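Local coordinates for 5,10-methylenetetrahydromethanopterin reductase (Methanopyrus kandleri, PDB 1EZW), which catalyses the reversible, coenzyme F420-dependent reduction of methylene-tetrahydromethanopterin to methyl-tetrahydromethanopterin in methanogenesis from carbon dioxide, at residues 172-177 against 192-197. Numbering follows the deposited sequence.
Sequences PFYMGA and GVLVNA
The Tyr174 ring lies over the backbone of Gly192, its cross-strand neighbour, with Gly192 CA 3.9 Å from the centroid of the Tyr174 ring in a CH-pi contact displaced toward the rim. The two residues sit on adjacent parallel strands of the TIM barrel, 173-176 and 192-196, joined by helix 180-189 in one beta-alpha-beta unit. With CG anti to its own carbonyl carbon (chi1 -77°), the tyrosine swings across the neighbouring strand, where a beta carbon on Gly192 would clash with Tyr174 CE2. On the same side of the sheet, Leu194 brings CD1 to 4.0 Å from Tyr174 CB, while its CD2 approaches the ring obliquely. Trp35 meets the tyrosine ring edge-to-face and Tyr174 OH is hydrogen-bonded to Asp225 OD2, fixing both ring and hydroxyl inside the barrel. Cut back to alanine, Tyr174 would probably leave Gly192 CA without its aromatic cover and Asp225 without its hydroxyl partner. Between the backbones, Gly192 N reaches Phe173 O only weakly at 3.3 Å, but Gly192 O accepts from Met175 N at 3.0 Å. Leu194 uses both its backbone N-H and its C=O: the N-H meets Met175 O from above the carbonyl plane at 2.9 Å, and the C=O accepts from Ala177 N. The opposite side of the sheet, that of Met175 and Val193, packs against helices 127-142, 180-189 and 200-216. There Val193 CG1, anti to the backbone N (chi1 -168°), touches Ala177 CB at 3.6 Å. Farther along, one water donates to Ala177 O and accepts from Asn196 N, 2.9 Å from each.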
loop_
_atom_site.group_PDB
_atom_site.type_symbol
_atom_site.label_atom_id
_atom_site.label_comp_id
_atom_site.label_asym_id
_atom_site.label_seq_id
_atom_site.Cartn_x
_atom_site.Cartn_y
_atom_site.Cartn_z
ATOM N N PRO A 172 -1.210 -13.337 -19.930
ATOM C CA PRO A 172 -0.249 -13.656 -20.996
ATOM C C PRO A 172 0.917 -14.494 -20.545
ATOM O O PRO A 172 1.463 -14.291 -19.469
ATOM C CB PRO A 172 0.236 -12.293 -21.484
ATOM C CG PRO A 172 -0.752 -11.296 -20.958
ATOM C CD PRO A 172 -1.198 -11.901 -19.609
ATOM N N PHE A 173 1.319 -15.435 -21.402
ATOM C CA PHE A 173 2.436 -16.292 -21.116
ATOM C C PHE A 173 3.587 -15.945 -22.039
ATOM O O PHE A 173 3.503 -16.159 -23.249
ATOM C CB PHE A 173 2.054 -17.772 -21.357
ATOM C CG PHE A 173 3.127 -18.748 -20.970
ATOM C CD1 PHE A 173 3.407 -19.026 -19.615
ATOM C CD2 PHE A 173 3.861 -19.415 -21.954
ATOM C CE1 PHE A 173 4.386 -19.947 -19.250
ATOM C CE2 PHE A 173 4.851 -20.340 -21.591
ATOM C CZ PHE A 173 5.123 -20.616 -20.254
ATOM N N TYR A 174 4.652 -15.382 -21.491
ATOM C CA TYR A 174 5.828 -15.060 -22.301
ATOM C C TYR A 174 6.947 -16.035 -21.985
ATOM O O TYR A 174 7.179 -16.378 -20.832
ATOM C CB TYR A 174 6.341 -13.632 -21.959
ATOM C CG TYR A 174 5.540 -12.513 -22.564
ATOM C CD1 TYR A 174 4.206 -12.287 -22.213
ATOM C CD2 TYR A 174 6.125 -11.662 -23.508
ATOM C CE1 TYR A 174 3.470 -11.250 -22.778
ATOM C CE2 TYR A 174 5.399 -10.612 -24.098
ATOM C CZ TYR A 174 4.065 -10.412 -23.727
ATOM O OH TYR A 174 3.265 -9.436 -24.250
ATOM N N MET A 175 7.668 -16.495 -23.004
ATOM C CA MET A 175 8.770 -17.389 -22.773
ATOM C C MET A 175 10.115 -16.774 -23.090
ATOM O O MET A 175 10.269 -16.148 -24.138
ATOM C CB MET A 175 8.635 -18.600 -23.691
ATOM C CG MET A 175 7.908 -19.712 -23.106
ATOM S SD MET A 175 8.050 -21.123 -24.310
ATOM C CE MET A 175 9.413 -21.482 -24.388
ATOM N N GLY A 176 11.090 -16.966 -22.222
ATOM C CA GLY A 176 12.420 -16.492 -22.539
ATOM C C GLY A 176 12.962 -17.451 -23.610
ATOM O O GLY A 176 12.708 -18.656 -23.553
ATOM N N ALA A 177 13.690 -16.942 -24.594
ATOM C CA ALA A 177 14.213 -17.842 -25.638
ATOM C C ALA A 177 15.445 -17.262 -26.272
ATOM O O ALA A 177 15.476 -16.088 -26.603
ATOM C CB ALA A 177 13.141 -18.066 -26.730
ATOM N N GLY A 192 4.003 -14.452 -26.069
ATOM C CA GLY A 192 5.132 -13.593 -26.372
ATOM C C GLY A 192 6.463 -14.257 -26.112
ATOM O O GLY A 192 6.541 -15.301 -25.457
ATOM N N VAL A 193 7.529 -13.643 -26.619
ATOM C CA VAL A 193 8.856 -14.176 -26.465
ATOM C C VAL A 193 9.792 -13.089 -25.956
ATOM O O VAL A 193 9.823 -11.985 -26.487
ATOM C CB VAL A 193 9.391 -14.701 -27.839
ATOM C CG1 VAL A 193 10.675 -15.537 -27.616
ATOM C CG2 VAL A 193 8.305 -15.496 -28.548
ATOM N N LEU A 194 10.551 -13.395 -24.912
ATOM C CA LEU A 194 11.511 -12.449 -24.356
ATOM C C LEU A 194 12.876 -12.871 -24.847
ATOM O O LEU A 194 13.428 -13.913 -24.446
ATOM C CB LEU A 194 11.455 -12.497 -22.812
ATOM C CG LEU A 194 10.075 -12.116 -22.266
ATOM C CD1 LEU A 194 9.967 -12.481 -20.767
ATOM C CD2 LEU A 194 9.849 -10.634 -22.463
ATOM N N VAL A 195 13.413 -12.076 -25.767
ATOM C CA VAL A 195 14.721 -12.355 -26.339
ATOM C C VAL A 195 15.752 -11.370 -25.814
ATOM O O VAL A 195 15.585 -10.165 -25.958
ATOM C CB VAL A 195 14.635 -12.250 -27.876
ATOM C CG1 VAL A 195 16.010 -12.546 -28.511
ATOM C CG2 VAL A 195 13.580 -13.200 -28.380
ATOM N N ASN A 196 16.794 -11.893 -25.183
ATOM C CA ASN A 196 17.872 -11.073 -24.665
ATOM C C ASN A 196 18.729 -10.648 -25.850
ATOM O O ASN A 196 19.649 -11.375 -26.245
ATOM C CB ASN A 196 18.735 -11.866 -23.674
ATOM C CG ASN A 196 18.127 -11.924 -22.278
ATOM O OD1 ASN A 196 18.552 -12.713 -21.433
ATOM N ND2 ASN A 196 17.158 -11.069 -22.022
ATOM N N ALA A 197 18.384 -9.508 -26.438
ATOM C CA ALA A 197 19.154 -8.967 -27.570
ATOM C C ALA A 197 18.719 -7.544 -27.802
ATOM O O ALA A 197 17.585 -7.183 -27.475
ATOM C CB ALA A 197 18.891 -9.827 -28.850
HETATM O O HOH W 1 17.576 -14.704 -25.142
#